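Local structure of versicolorin reductase (Brucella melitensis, 4NIM) at residues 192-197 with 257-262; 104-109 with 160-165; 21-26 with 44-49; 72-77 with 121-126; 152-157 with 262-267. The protein is probably an NAD(P)(H)-dependent oxidoreductase of the short-chain dehydrogenase/reductase family, its true substrate being unestablished despite the name versicolorin reductase. One frame throughout, in Å; residues are numbered along the deposited sequence.

Interaction 1 (192-197 with 257-262); sequences NSLNIG and VNFDQS
S193 to G197 pair in parallel with V257 to F259, which attaches the outermost strand 256-259 to strand 190-196 in the seven-stranded parallel sheet of a Rossmann fold. The strand axes come within 4.5 Å and run 27° apart. Four backbone hydrogen bonds carry the pairing: V257 N to S193 O, N195 N to V257 O (2.7 Å), F259 N to N195 O, and G197 N to F259 O, the last lengthened to 3.2 Å where both strands give way to loop. N195 is gripped through both its N and its O.

The apolar contacts lie on the face of L194, I196, V257 and F259, where helix 234-245 packs on L194 and F259 through V237. L194 has CG anti to its N (chi1 -172°), and this brings CD1 to V257 CG1 at 3.9 Å and to F259 CB at 3.8 Å.

On the other face the N195 amide is held at both ends: S193 OG donates to N195 OD1 (2.7 Å), and ND2 bonds to D174 and S153. Beyond the strands, D260 turns its carboxylate to G197, OD1 lying 3.4 Å from G197 CA, while S262 OG reaches D260 OD2 on its anti side at 2.6 Å.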
# COMPACT_ATOMS: atom_id res chain seq x y z
N ASN A 192 -8.39 4.39 -2.91
CA ASN A 192 -8.13 3.95 -4.27
C ASN A 192 -7.05 2.90 -4.27
O ASN A 192 -6.25 2.79 -3.31
CB ASN A 192 -7.72 5.12 -5.13
CG ASN A 192 -8.84 6.09 -5.36
OD1 ASN A 192 -9.80 5.82 -6.07
ND2 ASN A 192 -8.68 7.27 -4.79
N SER A 193 -7.05 2.12 -5.34
CA SER A 193 -6.07 1.06 -5.49
C SER A 193 -5.20 1.22 -6.71
O SER A 193 -5.67 1.60 -7.76
CB SER A 193 -6.81 -0.31 -5.59
OG SER A 193 -5.85 -1.34 -5.71
N LEU A 194 -3.92 0.90 -6.56
CA LEU A 194 -3.01 0.87 -7.67
C LEU A 194 -2.54 -0.56 -7.82
O LEU A 194 -1.94 -1.13 -6.90
CB LEU A 194 -1.82 1.82 -7.43
CG LEU A 194 -0.92 1.97 -8.66
CD1 LEU A 194 -1.62 2.77 -9.75
CD2 LEU A 194 0.40 2.65 -8.26
N ASN A 195 -2.85 -1.17 -8.97
CA ASN A 195 -2.66 -2.61 -9.12
C ASN A 195 -1.44 -2.83 -10.00
O ASN A 195 -1.51 -2.74 -11.22
CB ASN A 195 -3.88 -3.32 -9.69
CG ASN A 195 -5.03 -3.37 -8.71
OD1 ASN A 195 -5.45 -2.33 -8.19
ND2 ASN A 195 -5.58 -4.57 -8.50
N ILE A 196 -0.34 -3.17 -9.35
CA ILE A 196 0.96 -3.14 -10.01
C ILE A 196 1.44 -4.48 -10.49
O ILE A 196 1.03 -5.56 -10.01
CB ILE A 196 2.06 -2.48 -9.11
CG1 ILE A 196 2.30 -3.27 -7.82
CG2 ILE A 196 1.72 -1.05 -8.82
CD1 ILE A 196 3.55 -2.82 -7.08
N GLY A 197 2.26 -4.40 -11.53
CA GLY A 197 3.04 -5.54 -12.02
C GLY A 197 4.20 -5.85 -11.09
O GLY A 197 4.25 -5.39 -9.96
N VAL A 257 -6.87 0.94 -10.30
CA VAL A 257 -6.07 1.48 -11.38
C VAL A 257 -4.94 0.49 -11.70
O VAL A 257 -3.97 0.32 -10.93
CB VAL A 257 -5.49 2.83 -10.95
CG1 VAL A 257 -4.69 3.47 -12.06
CG2 VAL A 257 -6.61 3.75 -10.43
N ASN A 258 -5.04 -0.13 -12.84
CA ASN A 258 -4.02 -1.10 -13.29
C ASN A 258 -2.78 -0.37 -13.73
O ASN A 258 -2.85 0.56 -14.53
CB ASN A 258 -4.54 -1.94 -14.41
CG ASN A 258 -5.71 -2.79 -14.01
OD1 ASN A 258 -6.88 -2.45 -14.26
ND2 ASN A 258 -5.43 -3.82 -13.28
N PHE A 259 -1.64 -0.84 -13.27
CA PHE A 259 -0.38 -0.20 -13.55
C PHE A 259 0.63 -1.25 -13.94
O PHE A 259 1.31 -1.79 -13.09
CB PHE A 259 0.11 0.58 -12.35
CG PHE A 259 1.23 1.53 -12.66
CD1 PHE A 259 2.55 1.09 -12.65
CD2 PHE A 259 0.97 2.84 -13.00
CE1 PHE A 259 3.61 1.96 -12.95
CE2 PHE A 259 2.03 3.73 -13.28
CZ PHE A 259 3.34 3.27 -13.30
N ASP A 260 0.79 -1.48 -15.23
CA ASP A 260 1.64 -2.58 -15.73
C ASP A 260 1.64 -2.55 -17.25
O ASP A 260 0.71 -1.98 -17.85
CB ASP A 260 1.07 -3.98 -15.28
CG ASP A 260 2.07 -5.12 -15.50
OD1 ASP A 260 3.28 -4.89 -15.35
OD2 ASP A 260 1.66 -6.25 -15.85
N GLN A 261 2.64 -3.20 -17.85
CA GLN A 261 2.65 -3.44 -19.28
C GLN A 261 1.90 -4.77 -19.65
O GLN A 261 2.40 -5.64 -20.33
CB GLN A 261 4.05 -3.40 -19.82
CG GLN A 261 4.58 -1.96 -19.74
CD GLN A 261 5.92 -1.75 -20.37
OE1 GLN A 261 6.82 -2.58 -20.17
NE2 GLN A 261 6.09 -0.61 -21.12
N SER A 262 0.68 -4.83 -19.21
CA SER A 262 -0.26 -5.92 -19.51
C SER A 262 -1.65 -5.35 -19.25
O SER A 262 -1.79 -4.28 -18.64
CB SER A 262 0.02 -7.13 -18.65
OG SER A 262 -0.41 -6.97 -17.28

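Interaction 2 (104-109 with 160-165); sequences TDRGTI and QPFIAA
R106 sets CG beside its own N (chi1 -67°), whereas F162 folds CG back between its N and carbonyl carbon (chi1 68°); as a result R106 CG meets the phenyl ring at its edge, near the ring plane, 4.2 Å from F162 CD1. The same R106 CG touches I163 CG2 at 3.8 Å, the two side chains crossing at a slant, and I163 CG1 lies over the rim of one face of the F162 ring. The guanidinium leads away from this contact.

The main chains do the firmer holding. G107 N donates to F162 O at 2.8 Å, and G107 O accepts from A164 N at 3.0 Å, almost straight in line with the carbonyl (177°). These two bonds make a single bridge between G107 and I163, and T108 CA adds a CH...O contact to P161 O at 3.5 Å. G107 O also takes a water at 2.7 Å whose oxygen accepts from A165 N, so this carbonyl serves two amides of the opening helical turn, one through water. A second water links I109 N to P161 O.

I163, closing a type I turn from Q160, is the N-cap of helix 164-183, which carries Y166 of the YxxxK sequence characteristic of short-chain dehydrogenases/reductases; the contact joins the loop after strand 96-99 to the start of that helix.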
# COMPACT_ATOMS: atom_id res chain seq x y z
N THR A 104 5.08 -11.72 -1.03
CA THR A 104 4.91 -12.41 -2.29
C THR A 104 5.29 -13.92 -2.22
O THR A 104 5.66 -14.51 -3.24
CB THR A 104 5.77 -11.74 -3.36
OG1 THR A 104 7.13 -11.86 -2.95
CG2 THR A 104 5.41 -10.27 -3.54
N ASP A 105 5.16 -14.54 -1.05
CA ASP A 105 5.35 -15.99 -0.90
C ASP A 105 4.55 -16.77 -1.95
O ASP A 105 3.38 -16.47 -2.21
CB ASP A 105 4.89 -16.49 0.48
CG ASP A 105 5.74 -15.96 1.62
OD1 ASP A 105 6.14 -14.78 1.54
OD2 ASP A 105 6.03 -16.72 2.58
N ARG A 106 5.21 -17.79 -2.49
CA ARG A 106 4.70 -18.62 -3.56
C ARG A 106 4.10 -19.93 -3.08
O ARG A 106 4.48 -20.44 -2.04
CB ARG A 106 5.86 -18.94 -4.53
CG ARG A 106 6.34 -17.68 -5.25
CD ARG A 106 7.72 -17.79 -5.85
NE ARG A 106 8.63 -18.00 -4.72
CZ ARG A 106 9.47 -19.03 -4.54
NH1 ARG A 106 9.63 -19.96 -5.48
NH2 ARG A 106 10.17 -19.10 -3.40
N GLY A 107 3.24 -20.51 -3.90
CA GLY A 107 2.68 -21.80 -3.65
C GLY A 107 1.55 -22.07 -4.60
O GLY A 107 0.80 -21.14 -4.99
N THR A 108 1.39 -23.33 -4.96
CA THR A 108 0.24 -23.74 -5.76
C THR A 108 -0.94 -24.14 -4.87
O THR A 108 -0.80 -24.31 -3.63
CB THR A 108 0.55 -24.96 -6.65
OG1 THR A 108 0.74 -26.11 -5.83
CG2 THR A 108 1.79 -24.74 -7.49
N ILE A 109 -2.09 -24.34 -5.54
CA ILE A 109 -3.29 -24.83 -4.85
C ILE A 109 -3.00 -26.18 -4.19
O ILE A 109 -3.62 -26.53 -3.22
CB ILE A 109 -4.54 -24.86 -5.77
CG1 ILE A 109 -5.82 -25.18 -4.98
CG2 ILE A 109 -4.38 -25.91 -6.85
CD1 ILE A 109 -6.15 -24.17 -3.91
N GLN A 160 -1.78 -16.15 -11.39
CA GLN A 160 -0.89 -17.25 -11.82
C GLN A 160 -0.86 -18.46 -10.88
O GLN A 160 -0.98 -18.29 -9.68
CB GLN A 160 0.52 -16.72 -11.98
CG GLN A 160 0.64 -15.48 -12.82
CD GLN A 160 0.60 -14.19 -12.06
OE1 GLN A 160 -0.24 -13.95 -11.20
NE2 GLN A 160 1.51 -13.32 -12.41
N PRO A 161 -0.70 -19.68 -11.43
CA PRO A 161 -0.84 -20.89 -10.60
C PRO A 161 0.22 -21.02 -9.53
O PRO A 161 -0.03 -21.67 -8.55
CB PRO A 161 -0.73 -22.03 -11.61
CG PRO A 161 -1.09 -21.45 -12.91
CD PRO A 161 -0.66 -19.99 -12.87
N PHE A 162 1.36 -20.31 -9.69
CA PHE A 162 2.48 -20.48 -8.76
C PHE A 162 2.33 -19.60 -7.53
O PHE A 162 3.11 -19.73 -6.58
CB PHE A 162 3.85 -20.31 -9.45
CG PHE A 162 4.12 -18.91 -9.91
CD1 PHE A 162 4.76 -18.02 -9.09
CD2 PHE A 162 3.74 -18.50 -11.18
CE1 PHE A 162 5.01 -16.73 -9.51
CE2 PHE A 162 3.98 -17.19 -11.60
CZ PHE A 162 4.60 -16.30 -10.75
N ILE A 163 1.30 -18.76 -7.53
CA ILE A 163 0.99 -17.87 -6.44
C ILE A 163 -0.49 -17.82 -6.08
O ILE A 163 -1.07 -16.75 -5.89
CB ILE A 163 1.53 -16.43 -6.72
CG1 ILE A 163 1.33 -16.00 -8.18
CG2 ILE A 163 2.97 -16.25 -6.28
CD1 ILE A 163 1.85 -14.60 -8.46
N ALA A 164 -1.12 -18.99 -5.86
CA ALA A 164 -2.55 -19.02 -5.68
C ALA A 164 -3.05 -18.20 -4.53
O ALA A 164 -3.99 -17.42 -4.71
CB ALA A 164 -3.08 -20.47 -5.56
N ALA A 165 -2.50 -18.40 -3.33
CA ALA A 165 -3.03 -17.71 -2.16
C ALA A 165 -2.73 -16.20 -2.24
O ALA A 165 -3.58 -15.36 -1.83
CB ALA A 165 -2.44 -18.28 -0.87
O HOH W 1 -0.21 -20.03 -2.71
O HOH W 2 -2.08 -23.62 -8.20

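Interaction 3 (21-26 with 44-49); sequences TGSTQG and VICGRS
S23 and C46 join the two main chains, S23 N donating to C46 O at 3.3 Å with an N-H...O angle of 160°, while the touching parts run 48° apart, so the turn crosses the strand and does not pair along it. The S23 side chain completes a two-point grip on C46. Its OG, set between its own N and carbonyl carbon (chi1 42°), accepts from C46 N at 2.8 Å and is also hydrogen-bonded to I20 O. Reaching that amide presses the serine against the isoleucine, with S23 OG only 3.2 Å from I45 CB and S23 CB packed on I45 CG2.

On the other flank, C46 SG rests against T21, 3.7 Å from T21 CA and 3.8 Å from T21 CG2; the T21 hydroxyl bonds A101 N. T24 CG2 lies 3.7 Å from both C46 O and G47 CA, an approach possible because G47 carries no side chain. Two waters add polar links. One accepts from G22 N and donates weakly to C46 O; the other joins T24 OG1, at 2.7 Å, to S49 N.

TGSTQG opens the TGxxxGxG cofactor-binding motif of short-chain dehydrogenases/reductases, and strand 42-47 ends where relatives meet the adenosine ribose of NAD(P). The chemistry implies a turn held by its serine: both polar backbone atoms of C46 are engaged by S23, which fixes the glycine-rich loop against strand 42-47 in a shape consistent with dinucleotide binding.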
# COMPACT_ATOMS: atom_id res chain seq x y z
N THR A 21 3.53 2.08 4.58
CA THR A 21 4.06 0.81 5.03
C THR A 21 5.06 0.28 3.98
O THR A 21 5.13 0.81 2.88
CB THR A 21 2.94 -0.22 5.27
OG1 THR A 21 2.21 -0.46 4.05
CG2 THR A 21 1.97 0.29 6.38
N GLY A 22 5.83 -0.73 4.35
CA GLY A 22 6.77 -1.39 3.45
C GLY A 22 7.86 -0.41 3.07
O GLY A 22 8.37 -0.42 1.94
N SER A 23 8.25 0.41 4.04
CA SER A 23 8.99 1.63 3.77
C SER A 23 10.44 1.64 4.23
O SER A 23 11.09 2.71 4.24
CB SER A 23 8.22 2.83 4.31
OG SER A 23 7.66 2.56 5.59
N THR A 24 10.99 0.48 4.56
CA THR A 24 12.43 0.38 4.86
C THR A 24 13.26 0.15 3.59
O THR A 24 14.50 0.19 3.61
CB THR A 24 12.74 -0.72 5.90
OG1 THR A 24 12.38 -2.01 5.41
CG2 THR A 24 11.98 -0.47 7.18
N GLN A 25 12.57 -0.07 2.48
CA GLN A 25 13.21 -0.32 1.20
C GLN A 25 12.11 -0.38 0.12
O GLN A 25 10.91 -0.27 0.41
CB GLN A 25 13.96 -1.64 1.26
CG GLN A 25 13.11 -2.80 1.77
CD GLN A 25 13.95 -4.03 2.06
OE1 GLN A 25 15.18 -3.99 1.98
NE2 GLN A 25 13.29 -5.14 2.38
N GLY A 26 12.55 -0.55 -1.11
CA GLY A 26 11.64 -0.88 -2.21
C GLY A 26 10.60 0.20 -2.44
O GLY A 26 10.89 1.40 -2.36
N VAL A 44 5.46 8.66 8.65
CA VAL A 44 5.66 7.54 9.53
C VAL A 44 5.97 6.40 8.62
O VAL A 44 5.15 6.06 7.73
CB VAL A 44 4.42 7.21 10.37
CG1 VAL A 44 4.68 6.05 11.30
CG2 VAL A 44 4.04 8.43 11.20
N ILE A 45 7.15 5.84 8.81
CA ILE A 45 7.59 4.68 8.05
C ILE A 45 7.78 3.48 8.96
O ILE A 45 7.87 3.61 10.19
CB ILE A 45 8.89 4.95 7.25
CG1 ILE A 45 9.99 5.52 8.15
CG2 ILE A 45 8.58 5.90 6.09
CD1 ILE A 45 11.36 5.29 7.60
N CYS A 46 7.84 2.30 8.37
CA CYS A 46 7.83 1.09 9.19
C CYS A 46 8.29 -0.16 8.47
O CYS A 46 8.30 -0.23 7.24
CB CYS A 46 6.44 0.83 9.78
SG CYS A 46 5.14 0.59 8.52
N GLY A 47 8.68 -1.14 9.28
CA GLY A 47 9.24 -2.38 8.78
C GLY A 47 9.94 -3.18 9.86
O GLY A 47 9.87 -2.86 11.04
N ARG A 48 10.61 -4.24 9.45
CA ARG A 48 11.22 -5.17 10.36
C ARG A 48 12.63 -4.73 10.79
O ARG A 48 12.99 -4.89 11.94
CB ARG A 48 11.27 -6.55 9.73
CG ARG A 48 9.88 -7.05 9.30
CD ARG A 48 9.95 -8.48 8.78
NE ARG A 48 10.49 -9.34 9.82
CZ ARG A 48 9.77 -10.07 10.68
NH1 ARG A 48 8.43 -10.09 10.63
NH2 ARG A 48 10.40 -10.80 11.58
N SER A 49 13.41 -4.20 9.86
CA SER A 49 14.80 -3.88 10.16
C SER A 49 14.94 -2.54 10.88
O SER A 49 14.63 -1.50 10.35
CB SER A 49 15.64 -3.89 8.88
OG SER A 49 16.89 -3.25 9.10
O HOH W 3 6.18 -2.33 6.82
O HOH W 4 12.81 -4.21 6.95

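Interaction 4 (72-77 with 121-126); sequences VDLENV and FAVNTR
A122, at the start of the touching part of helix 114-142, sets its CB against E75, 4.1 Å from E75 CG. The contact belongs to a Rossmann fold, the loop after strand 66-71 packing on a helix beside the sheet. A122 O faces L74 O at 4.0 Å, and a water between them donates to both, at 2.7 Å to A122 O. This accompanies a widened, pi-type turn over 122-126, in which F121 O accepts from both T125 N and R126 N.

V123 CG2 lies 3.7 Å from E75 CG, the two side chains crossing aslant, and V123 CG1 is more loosely placed by L74 CD1. The loop opposite is shaped by an Asx turn, E75 N donating to D73 OD1.

R126 has CG anti to its N (chi1 -168°); the chain reaches toward the loop and, bent at chi3, crosses V77 at about a right angle, V77 CG2 touching R126 NE at 3.5 Å. R126 NE donates to the bridging water at 2.9 Å. R126 NH2 donates to E75 O at 2.6 Å, an N-H...O angle of 132° making the bond bent, although the oxygen lies close to the guanidinium plane and the nitrogen in the carbonyl plane.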
# COMPACT_ATOMS: atom_id res chain seq x y z
N VAL A 72 7.99 -3.02 13.14
CA VAL A 72 6.78 -3.83 13.21
C VAL A 72 6.88 -5.21 12.57
O VAL A 72 7.73 -5.45 11.72
CB VAL A 72 5.59 -3.12 12.52
CG1 VAL A 72 5.21 -1.84 13.25
CG2 VAL A 72 5.90 -2.86 11.04
N ASP A 73 5.96 -6.07 12.96
CA ASP A 73 5.62 -7.28 12.22
C ASP A 73 4.16 -7.08 11.81
O ASP A 73 3.27 -7.08 12.67
CB ASP A 73 5.77 -8.49 13.14
CG ASP A 73 5.26 -9.78 12.51
OD1 ASP A 73 4.92 -9.82 11.31
OD2 ASP A 73 5.21 -10.75 13.28
N LEU A 74 3.91 -6.83 10.52
CA LEU A 74 2.55 -6.51 10.09
C LEU A 74 1.56 -7.67 10.25
O LEU A 74 0.34 -7.47 10.19
CB LEU A 74 2.53 -6.00 8.64
CG LEU A 74 3.11 -4.64 8.36
CD1 LEU A 74 3.06 -4.37 6.85
CD2 LEU A 74 2.39 -3.56 9.14
N GLU A 75 2.07 -8.86 10.53
CA GLU A 75 1.16 -10.02 10.84
C GLU A 75 0.49 -9.83 12.18
O GLU A 75 -0.51 -10.47 12.48
CB GLU A 75 1.93 -11.33 10.87
CG GLU A 75 2.53 -11.67 9.52
CD GLU A 75 3.34 -12.95 9.55
OE1 GLU A 75 2.93 -13.93 10.24
OE2 GLU A 75 4.39 -12.97 8.88
N ASN A 76 1.06 -8.96 12.99
CA ASN A 76 0.51 -8.69 14.31
C ASN A 76 -0.38 -7.44 14.23
O ASN A 76 0.11 -6.31 14.03
CB ASN A 76 1.65 -8.54 15.32
CG ASN A 76 1.17 -8.23 16.74
OD1 ASN A 76 0.08 -7.73 16.97
ND2 ASN A 76 2.03 -8.51 17.71
N VAL A 77 -1.68 -7.64 14.45
CA VAL A 77 -2.64 -6.55 14.34
C VAL A 77 -2.34 -5.38 15.32
O VAL A 77 -2.56 -4.22 15.00
CB VAL A 77 -4.09 -7.07 14.47
CG1 VAL A 77 -5.10 -5.92 14.48
CG2 VAL A 77 -4.41 -7.98 13.29
N PHE A 121 -2.42 -13.58 3.71
CA PHE A 121 -3.64 -12.82 4.07
C PHE A 121 -3.39 -11.84 5.21
O PHE A 121 -3.97 -10.75 5.22
CB PHE A 121 -4.82 -13.75 4.36
CG PHE A 121 -5.51 -14.18 3.13
CD1 PHE A 121 -4.96 -15.15 2.32
CD2 PHE A 121 -6.64 -13.54 2.70
CE1 PHE A 121 -5.55 -15.48 1.13
CE2 PHE A 121 -7.25 -13.87 1.51
CZ PHE A 121 -6.69 -14.85 0.72
N ALA A 122 -2.54 -12.21 6.17
CA ALA A 122 -2.25 -11.36 7.27
C ALA A 122 -1.58 -10.05 6.81
O ALA A 122 -1.95 -8.96 7.28
CB ALA A 122 -1.35 -12.06 8.29
N VAL A 123 -0.62 -10.14 5.89
CA VAL A 123 0.15 -8.95 5.49
C VAL A 123 -0.58 -8.24 4.35
O VAL A 123 -0.64 -7.04 4.33
CB VAL A 123 1.60 -9.27 5.06
CG1 VAL A 123 2.33 -8.03 4.54
CG2 VAL A 123 2.37 -9.89 6.24
N ASN A 124 -1.16 -9.00 3.41
CA ASN A 124 -1.68 -8.39 2.17
C ASN A 124 -3.14 -7.88 2.30
O ASN A 124 -3.55 -7.03 1.49
CB ASN A 124 -1.57 -9.31 1.00
CG ASN A 124 -0.15 -9.63 0.65
OD1 ASN A 124 0.78 -8.90 1.01
ND2 ASN A 124 0.04 -10.66 -0.12
N THR A 125 -3.86 -8.35 3.31
CA THR A 125 -5.29 -8.09 3.42
C THR A 125 -5.65 -7.61 4.80
O THR A 125 -6.32 -6.59 4.94
CB THR A 125 -6.14 -9.37 3.06
OG1 THR A 125 -5.65 -9.99 1.84
CG2 THR A 125 -7.54 -8.96 2.86
N ARG A 126 -5.28 -8.37 5.84
CA ARG A 126 -5.64 -8.01 7.22
C ARG A 126 -4.91 -6.71 7.69
O ARG A 126 -5.50 -5.83 8.35
CB ARG A 126 -5.32 -9.16 8.17
CG ARG A 126 -5.92 -8.98 9.55
CD ARG A 126 -5.78 -10.22 10.40
NE ARG A 126 -4.42 -10.44 10.83
CZ ARG A 126 -3.97 -11.59 11.33
NH1 ARG A 126 -4.79 -12.63 11.45
NH2 ARG A 126 -2.70 -11.72 11.68
O HOH W 5 -2.32 -8.64 9.98

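Interaction 5 (152-157 with 262-267); sequences SSMSSM and SVWGAY
W264 slides its indole between two methionines in CH-pi contacts: M154 CE lies over one face, 4.1 Å from the centroid of the five-membered ring, and M157 CB over the opposite face, 4.1 Å from the centroid of the six-membered ring and 13° off its normal. M154 gets there by doubling back at chi2 (-63°) and chi3, which returns the terminal methyl to the ring and leaves M154 SD obliquely placed, 4.8 Å from the five-membered centroid, as a Met-aromatic contact. The far end of M157 is less certain, since that residue has two conformers.

A hydrogen bond holds the indole at its edge: W264 NE1 donates to M154 O at 2.8 Å, with an N-H...O angle of 158° and the oxygen close to the ring plane. Segment 152-157 leaves strand 147-153 of the Rossmann sheet, where short-chain dehydrogenases/reductases usually carry their active-site serine; a weak hydrogen bond between S153 OG and Y166 OH is consistent with that. S153 OG also accepts from S155 N at 3.0 Å, an ST turn shaping the backbone that presents M154 O.

At the benzenoid edge S156 OG, hydrogen-bonded to D174, sits 3.3 Å from W264 CH2. The W264 side chain lies about 4 Å from a bound 1,2-ethanediol, probably from the crystallisation liquor. M154 also touches S262, at the start of 262-267, with M154 CE 3.4 Å from S262 OG.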
# COMPACT_ATOMS: atom_id res chain seq x y z
N SER A 152 -2.13 -2.95 -4.67
CA SER A 152 -2.58 -4.29 -4.95
C SER A 152 -1.80 -4.78 -6.18
O SER A 152 -0.68 -4.35 -6.40
CB SER A 152 -4.08 -4.31 -5.19
OG SER A 152 -4.56 -5.63 -5.35
N SER A 153 -2.34 -5.77 -6.90
CA SER A 153 -1.57 -6.45 -7.92
C SER A 153 -2.34 -6.65 -9.21
O SER A 153 -3.57 -6.77 -9.20
CB SER A 153 -1.13 -7.81 -7.34
OG SER A 153 -0.43 -8.59 -8.29
N MET A 154 -1.62 -6.82 -10.32
CA MET A 154 -2.25 -7.26 -11.58
C MET A 154 -2.77 -8.68 -11.46
O MET A 154 -3.53 -9.14 -12.29
CB MET A 154 -1.28 -7.18 -12.77
CG MET A 154 -0.97 -5.75 -13.16
SD MET A 154 -2.37 -4.76 -13.75
CE MET A 154 -2.79 -5.52 -15.28
N SER A 155 -2.31 -9.40 -10.43
CA SER A 155 -2.76 -10.74 -10.15
C SER A 155 -4.13 -10.85 -9.45
O SER A 155 -4.68 -11.97 -9.29
CB SER A 155 -1.70 -11.43 -9.27
OG SER A 155 -0.48 -11.57 -9.93
N SER A 156 -4.75 -9.70 -9.14
CA SER A 156 -5.88 -9.69 -8.25
C SER A 156 -7.19 -10.19 -8.86
O SER A 156 -8.15 -10.40 -8.14
CB SER A 156 -6.06 -8.28 -7.71
OG SER A 156 -6.55 -7.42 -8.69
N MET A 157 -7.26 -10.32 -10.19
CA MET A 157 -8.46 -10.86 -10.78
C MET A 157 -8.48 -12.40 -10.76
O MET A 157 -9.53 -12.99 -10.68
CB MET A 157 -8.63 -10.34 -12.21
CG MET A 157 -9.74 -11.04 -12.94
SD MET A 157 -10.09 -10.21 -14.51
CE MET A 157 -10.57 -8.59 -13.98
N SER A 262 0.68 -4.83 -19.21
CA SER A 262 -0.26 -5.92 -19.51
C SER A 262 -1.65 -5.35 -19.25
O SER A 262 -1.79 -4.28 -18.64
CB SER A 262 0.02 -7.13 -18.65
OG SER A 262 -0.41 -6.97 -17.28
N VAL A 263 -2.68 -6.08 -19.71
CA VAL A 263 -4.02 -5.54 -19.78
C VAL A 263 -4.98 -6.70 -19.50
O VAL A 263 -4.99 -7.68 -20.23
CB VAL A 263 -4.29 -4.92 -21.18
CG1 VAL A 263 -5.76 -4.45 -21.22
CG2 VAL A 263 -3.36 -3.70 -21.43
N TRP A 264 -5.74 -6.62 -18.42
CA TRP A 264 -6.70 -7.68 -18.11
C TRP A 264 -7.64 -7.96 -19.27
O TRP A 264 -8.22 -7.04 -19.86
CB TRP A 264 -7.52 -7.27 -16.88
CG TRP A 264 -6.81 -7.39 -15.59
CD1 TRP A 264 -5.63 -8.03 -15.36
CD2 TRP A 264 -7.26 -6.89 -14.33
NE1 TRP A 264 -5.32 -7.97 -14.02
CE2 TRP A 264 -6.30 -7.26 -13.37
CE3 TRP A 264 -8.36 -6.12 -13.93
CZ2 TRP A 264 -6.41 -6.91 -12.02
CZ3 TRP A 264 -8.47 -5.75 -12.54
CH2 TRP A 264 -7.51 -6.17 -11.61
N GLY A 265 -7.83 -9.25 -19.56
CA GLY A 265 -8.73 -9.71 -20.58
C GLY A 265 -8.29 -9.47 -22.01
O GLY A 265 -9.09 -9.62 -22.91
N ALA A 266 -7.02 -9.10 -22.22
CA ALA A 266 -6.49 -8.85 -23.53
C ALA A 266 -5.24 -9.72 -23.72
O ALA A 266 -4.47 -9.96 -22.78
CB ALA A 266 -6.16 -7.36 -23.68
N TYR A 267 -5.05 -10.17 -24.95
CA TYR A 267 -4.05 -11.21 -25.27
C TYR A 267 -4.07 -11.47 -26.75
O TYR A 267 -5.00 -11.09 -27.42
CB TYR A 267 -4.36 -12.52 -24.56
CG TYR A 267 -5.82 -12.90 -24.55
CD1 TYR A 267 -6.41 -13.48 -25.64
CD2 TYR A 267 -6.63 -12.66 -23.40
CE1 TYR A 267 -7.77 -13.86 -25.63
CE2 TYR A 267 -7.96 -13.01 -23.41
CZ TYR A 267 -8.53 -13.58 -24.53
OH TYR A 267 -9.86 -13.96 -24.52

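How the interactions relate
Interactions 1, 3 and 5 reach the same sheet at different places: 1 is strand pairing at one margin, 3 ties a glycine-rich turn to a strand across the chain's centre from it, and 5 clamps the C-terminal tail. Interactions 1 and 5 share S262, and strands 190-196 and 147-153 lie side by side. Interactions 3 and 4 meet where G47 O probably bonds V72 N; interactions 2 and 5 meet at Q160 and S155. Interaction 2 is the surface contact, its centre about 20 Å from the centre of the chain; the others are partly buried. Chemistry follows place: regular backbone bonds in 1, water-assisted links in 2, 3 and 4, with a serine grip added in 3, methionine-indole packing in 5.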